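Local coordinates for heme utilization carrier protein (Escherichia coli O157:H7, PDB 2OVI), which binds heme and probably carries or stores it in the cytoplasm after uptake, at residues A[60-65]-A[133-138]; A[108-113]-A[121-126]. All coordinates share one frame; numbering follows the deposited sequence.

Interaction 1: residues A[60-65]-A[133-138]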
loop_
_atom_site.group_PDB
_atom_site.type_symbol
_atom_site.label_atom_id
_atom_site.label_comp_id
_atom_site.label_asym_id
_atom_site.label_seq_id
_atom_site.Cartn_x
_atom_site.Cartn_y
_atom_site.Cartn_z
ATOM N N VAL A 60 -0.875 -7.517 13.897
ATOM C CA VAL A 60 -1.951 -6.668 13.445
ATOM C C VAL A 60 -1.883 -6.594 11.931
ATOM O O VAL A 60 -0.939 -7.081 11.288
ATOM C CB VAL A 60 -1.875 -5.218 14.070
ATOM C CG1 VAL A 60 -1.948 -5.318 15.630
ATOM C CG2 VAL A 60 -0.603 -4.528 13.719
ATOM N N THR A 61 -2.892 -5.990 11.354
ATOM C CA THR A 61 -2.922 -5.826 9.929
ATOM C C THR A 61 -2.870 -4.337 9.563
ATOM O O THR A 61 -3.723 -3.535 9.950
ATOM C CB THR A 61 -4.177 -6.460 9.342
ATOM O OG1 THR A 61 -4.109 -7.852 9.647
ATOM C CG2 THR A 61 -4.252 -6.234 7.815
ATOM N N THR A 62 -1.838 -3.987 8.806
ATOM C CA THR A 62 -1.653 -2.631 8.369
ATOM C C THR A 62 -2.148 -2.569 6.933
ATOM O O THR A 62 -1.780 -3.402 6.076
ATOM C CB THR A 62 -0.173 -2.238 8.517
ATOM O OG1 THR A 62 0.199 -2.386 9.884
ATOM C CG2 THR A 62 0.021 -0.756 8.102
ATOM N N LEU A 63 -2.952 -1.559 6.644
ATOM C CA LEU A 63 -3.547 -1.472 5.341
ATOM C C LEU A 63 -3.426 -0.100 4.724
ATOM O O LEU A 63 -3.577 0.904 5.428
ATOM C CB LEU A 63 -5.038 -1.834 5.474
ATOM C CG LEU A 63 -5.968 -1.857 4.268
ATOM C CD1 LEU A 63 -7.127 -2.766 4.606
ATOM C CD2 LEU A 63 -6.471 -0.457 3.888
ATOM N N VAL A 64 -3.138 -0.079 3.417
ATOM C CA VAL A 64 -3.062 1.159 2.660
ATOM C C VAL A 64 -4.130 0.976 1.590
ATOM O O VAL A 64 -4.174 -0.041 0.942
ATOM C CB VAL A 64 -1.669 1.364 1.985
ATOM C CG1 VAL A 64 -1.707 2.520 0.998
ATOM C CG2 VAL A 64 -0.679 1.747 3.031
ATOM N N HIS A 65 -4.979 1.974 1.428
ATOM C CA HIS A 65 -6.080 1.922 0.466
ATOM C C HIS A 65 -5.885 3.033 -0.552
ATOM O O HIS A 65 -5.780 4.217 -0.205
ATOM C CB HIS A 65 -7.406 2.127 1.183
ATOM C CG HIS A 65 -8.601 2.104 0.280
ATOM N ND1 HIS A 65 -9.258 0.937 -0.061
ATOM C CD2 HIS A 65 -9.267 3.105 -0.352
ATOM C CE1 HIS A 65 -10.270 1.222 -0.862
ATOM N NE2 HIS A 65 -10.297 2.529 -1.057
ATOM N N LEU A 133 -3.498 5.796 6.396
ATOM C CA LEU A 133 -3.160 4.395 6.723
ATOM C C LEU A 133 -4.190 3.877 7.721
ATOM O O LEU A 133 -4.817 4.666 8.427
ATOM C CB LEU A 133 -1.771 4.399 7.438
ATOM C CG LEU A 133 -1.051 3.061 7.651
ATOM C CD1 LEU A 133 -0.683 2.529 6.269
ATOM C CD2 LEU A 133 0.215 3.225 8.537
ATOM N N LYS A 134 -4.358 2.556 7.792
ATOM C CA LYS A 134 -5.248 1.976 8.761
ATOM C C LYS A 134 -4.571 0.774 9.408
ATOM O O LYS A 134 -3.776 0.068 8.758
ATOM C CB LYS A 134 -6.536 1.460 8.111
ATOM C CG LYS A 134 -7.396 2.492 7.464
ATOM C CD LYS A 134 -8.722 1.842 7.002
ATOM C CE LYS A 134 -9.408 2.775 6.006
ATOM N NZ LYS A 134 -10.814 2.382 5.722
ATOM N N ILE A 135 -4.862 0.538 10.683
ATOM C CA ILE A 135 -4.332 -0.661 11.343
ATOM C C ILE A 135 -5.583 -1.328 11.992
ATOM O O ILE A 135 -6.382 -0.655 12.710
ATOM C CB ILE A 135 -3.382 -0.384 12.465
ATOM C CG1 ILE A 135 -2.139 0.428 12.031
ATOM C CG2 ILE A 135 -3.001 -1.753 13.107
ATOM C CD1 ILE A 135 -1.268 -0.256 11.085
ATOM N N PHE A 136 -5.718 -2.627 11.761
ATOM C CA PHE A 136 -6.849 -3.456 12.272
ATOM C C PHE A 136 -6.301 -4.465 13.256
ATOM O O PHE A 136 -5.242 -5.054 13.033
ATOM C CB PHE A 136 -7.536 -4.243 11.138
ATOM C CG PHE A 136 -8.355 -3.382 10.242
ATOM C CD1 PHE A 136 -7.776 -2.738 9.151
ATOM C CD2 PHE A 136 -9.702 -3.171 10.506
ATOM C CE1 PHE A 136 -8.517 -1.902 8.338
ATOM C CE2 PHE A 136 -10.470 -2.325 9.697
ATOM C CZ PHE A 136 -9.874 -1.688 8.603
ATOM N N LEU A 137 -7.029 -4.660 14.350
ATOM C CA LEU A 137 -6.611 -5.583 15.406
ATOM C C LEU A 137 -6.546 -6.926 14.791
ATOM O O LEU A 137 -7.304 -7.202 13.879
ATOM C CB LEU A 137 -7.596 -5.567 16.568
ATOM C CG LEU A 137 -6.905 -4.831 17.724
ATOM C CD1 LEU A 137 -6.455 -3.483 17.215
ATOM C CD2 LEU A 137 -7.858 -4.676 18.979
ATOM N N GLY A 138 -5.589 -7.719 15.269
ATOM C CA GLY A 138 -5.396 -9.057 14.770
ATOM C C GLY A 138 -6.513 -10.002 15.185
ATOM O O GLY A 138 -7.146 -9.832 16.249
#

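Interaction 2: residues A[108-113]-A[121-126]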
loop_
_atom_site.group_PDB
_atom_site.type_symbol
_atom_site.label_atom_id
_atom_site.label_comp_id
_atom_site.label_asym_id
_atom_site.label_seq_id
_atom_site.Cartn_x
_atom_site.Cartn_y
_atom_site.Cartn_z
ATOM N N ALA A 108 -8.078 8.132 14.774
ATOM C CA ALA A 108 -9.335 7.633 15.368
ATOM C C ALA A 108 -9.248 6.150 15.734
ATOM O O ALA A 108 -8.588 5.343 15.023
ATOM C CB ALA A 108 -10.615 7.880 14.406
ATOM N N LEU A 109 -9.894 5.803 16.857
ATOM C CA LEU A 109 -9.988 4.398 17.238
ATOM C C LEU A 109 -11.452 4.085 17.128
ATOM O O LEU A 109 -12.278 4.785 17.697
ATOM C CB LEU A 109 -9.490 4.124 18.656
ATOM C CG LEU A 109 -7.969 3.924 18.757
ATOM C CD1 LEU A 109 -7.336 5.285 18.579
ATOM C CD2 LEU A 109 -7.540 3.253 20.115
ATOM N N ILE A 110 -11.807 3.073 16.355
ATOM C CA ILE A 110 -13.213 2.765 16.238
ATOM C C ILE A 110 -13.479 1.269 16.337
ATOM O O ILE A 110 -12.599 0.431 16.069
ATOM C CB ILE A 110 -13.808 3.201 14.906
ATOM C CG1 ILE A 110 -13.093 2.470 13.785
ATOM C CG2 ILE A 110 -13.821 4.734 14.806
ATOM C CD1 ILE A 110 -13.798 2.595 12.410
ATOM N N GLU A 111 -14.731 0.961 16.677
ATOM C CA GLU A 111 -15.200 -0.420 16.766
ATOM C C GLU A 111 -16.611 -0.493 16.129
ATOM O O GLU A 111 -17.457 0.362 16.357
ATOM C CB GLU A 111 -15.258 -0.867 18.248
ATOM C CG GLU A 111 -13.952 -1.018 18.878
ATOM C CD GLU A 111 -14.059 -1.105 20.380
ATOM O OE1 GLU A 111 -14.067 -0.036 21.030
ATOM O OE2 GLU A 111 -14.129 -2.235 20.913
ATOM N N ARG A 112 -16.850 -1.515 15.327
ATOM C CA ARG A 112 -18.140 -1.672 14.675
ATOM C C ARG A 112 -18.201 -3.091 14.110
ATOM O O ARG A 112 -17.181 -3.760 13.943
ATOM C CB ARG A 112 -18.296 -0.656 13.514
ATOM C CG ARG A 112 -17.228 -0.830 12.398
ATOM C CD ARG A 112 -17.286 0.281 11.331
ATOM N NE ARG A 112 -17.787 -0.185 10.038
ATOM C CZ ARG A 112 -19.028 -0.030 9.626
ATOM N NH1 ARG A 112 -19.372 -0.500 8.452
ATOM N NH2 ARG A 112 -19.920 0.611 10.377
ATOM N N LYS A 113 -19.407 -3.535 13.808
ATOM C CA LYS A 113 -19.593 -4.848 13.245
ATOM C C LYS A 113 -19.553 -4.564 11.753
ATOM O O LYS A 113 -20.058 -3.537 11.306
ATOM C CB LYS A 113 -20.957 -5.402 13.677
ATOM C CG LYS A 113 -21.086 -6.908 13.594
ATOM C CD LYS A 113 -22.480 -7.388 13.996
ATOM C CE LYS A 113 -22.600 -8.918 13.898
ATOM N NZ LYS A 113 -21.693 -9.682 14.849
ATOM N N SER A 121 -10.370 -0.895 14.639
ATOM C CA SER A 121 -9.256 -0.373 13.856
ATOM C C SER A 121 -8.787 1.017 14.310
ATOM O O SER A 121 -9.455 1.744 15.049
ATOM C CB SER A 121 -9.662 -0.366 12.385
ATOM O OG SER A 121 -10.828 0.421 12.235
ATOM N N ILE A 122 -7.615 1.381 13.844
ATOM C CA ILE A 122 -7.026 2.661 14.141
ATOM C C ILE A 122 -6.838 3.311 12.776
ATOM O O ILE A 122 -6.218 2.722 11.866
ATOM C CB ILE A 122 -5.641 2.512 14.833
ATOM C CG1 ILE A 122 -5.779 1.912 16.250
ATOM C CG2 ILE A 122 -4.962 3.886 14.946
ATOM C CD1 ILE A 122 -5.370 0.467 16.338
ATOM N N LEU A 123 -7.373 4.516 12.636
ATOM C CA LEU A 123 -7.273 5.260 11.362
ATOM C C LEU A 123 -6.443 6.504 11.531
ATOM O O LEU A 123 -6.657 7.260 12.457
ATOM C CB LEU A 123 -8.641 5.649 10.802
ATOM C CG LEU A 123 -9.431 4.490 10.172
ATOM C CD1 LEU A 123 -9.957 3.632 11.268
ATOM C CD2 LEU A 123 -10.616 4.987 9.355
ATOM N N PHE A 124 -5.462 6.679 10.637
ATOM C CA PHE A 124 -4.575 7.870 10.649
ATOM C C PHE A 124 -5.058 8.736 9.470
ATOM O O PHE A 124 -4.985 8.318 8.281
ATOM C CB PHE A 124 -3.141 7.469 10.410
ATOM C CG PHE A 124 -2.574 6.604 11.504
ATOM C CD1 PHE A 124 -2.768 5.217 11.481
ATOM C CD2 PHE A 124 -1.852 7.188 12.544
ATOM C CE1 PHE A 124 -2.218 4.394 12.544
ATOM C CE2 PHE A 124 -1.315 6.417 13.596
ATOM C CZ PHE A 124 -1.498 5.010 13.592
ATOM N N PHE A 125 -5.516 9.946 9.786
ATOM C CA PHE A 125 -6.085 10.816 8.726
ATOM C C PHE A 125 -5.194 11.980 8.285
ATOM O O PHE A 125 -4.471 12.534 9.098
ATOM C CB PHE A 125 -7.403 11.466 9.217
ATOM C CG PHE A 125 -8.531 10.485 9.417
ATOM C CD1 PHE A 125 -8.701 9.805 10.644
ATOM C CD2 PHE A 125 -9.478 10.293 8.414
ATOM C CE1 PHE A 125 -9.788 8.958 10.854
ATOM C CE2 PHE A 125 -10.562 9.453 8.629
ATOM C CZ PHE A 125 -10.712 8.772 9.865
ATOM N N ASN A 126 -5.270 12.351 7.004
ATOM C CA ASN A 126 -4.563 13.553 6.564
ATOM C C ASN A 126 -5.634 14.704 6.736
ATOM O O ASN A 126 -6.814 14.435 7.099
ATOM C CB ASN A 126 -4.074 13.427 5.093
ATOM C CG ASN A 126 -5.188 13.072 4.112
ATOM O OD1 ASN A 126 -4.924 12.389 3.122
ATOM N ND2 ASN A 126 -6.422 13.504 4.379
#

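Interaction 1: residues A[60-65]-A[133-138]
T61 pairs with F136 and L63 with K134 as hydrogen-bonded pairs of two antiparallel strands, 60-65 and 133-137; the axes of these short segments run at 157° to each other. T61 N gives a nearly straight bond to F136 O (3.0 Å), and F136 N returns one to T61 O at 2.8 Å; L63 and K134 exchange a second such pair. Between them T62 and I135 form a non-hydrogen-bonded pair, and I135 CA lies 3.3 Å from T61 O in a CA-H...O contact. On the face of T61, L63, K134 and F136, the F136 ring brings CE1 to within 4.1 Å of L63 CD1. The K134 chain, extended beyond CG, carries its ammonium to a salt bridge with E19. On the face of T62 and I135, I135 CG2, anti to the backbone N, reaches V60 CG2 at 3.7 Å. L133 CD1 presses on V64 CG2 at 3.3 Å, closer than usual van der Waals contact. V64 and L133 also pack on L71 of the second subunit. Alternating pairs of this kind, here joining strands far apart in sequence, are characteristic of an antiparallel sheet, the core of this ChuX/HutX family protein.

Interaction 2: residues A[108-113]-A[121-126]
S121 opens the contact opposite I110, as a hydrogen-bonded pair of antiparallel strands. S121 N donates to I110 O and S121 O accepts from I110 N, both at 3.0 Å. The hydroxyl sits over the same face as the isoleucine: with chi1 near 58°, OG lies between the backbone N and the carbonyl carbon, and it comes 3.4 Å from I110 CG1. I122 follows on the other face. Its CA approaches A108 O at 3.2 Å in a CA-H...O contact, while its side chain lies beside that of L109, both pointing the same way, with CG1 3.9 Å from L109 CG. W57 touches I122, and the helix 147-160 covers L109 through F153, L156 and L160. The two segments belong to a beta hairpin, strands 106-114 and 117-125, in the antiparallel sheet, and the axes of the paired parts make an angle of 146°. L123 returns to the face of I110 and S121 and pairs with A108: L123 N bonds to A108 O (2.8 Å), and A108 N bonds to L123 O. L123 CD1 is 4.1 Å from I110 CD1, the two side chains meeting at a slant. The CB of F124 points away from 108-113, and its ring meets that of F47. F125 reaches back toward the neighbouring strand, where its ring edge meets the methyl group of A108, with CE1 3.8 Å from CB near the ring plane. L29 and L30 of the helix 29-34 pack on this ring, and V33 of that helix touches A108.

Interactions 1 and 2 belong to one antiparallel sheet, and their centres are about 10 Å apart. Its inner strands 117-125 and 131-137 are neighbours and follow each other in the chain; they bring the contacts together, with probable backbone hydrogen bonds from I122 N to I135 O and from F124 N to L133 O. Interaction 2 is the local hairpin pairing, nested along the chain inside the long loop that interaction 1 closes by joining 60-65 to 133-138. Four adjacent strands are thus knitted into a continuous surface. The helix 147-160 touches residues of both contacts, and both reach the second subunit: interaction 1 through V64 and L133, segment 121-126 at N126, which packs on D68 of that subunit.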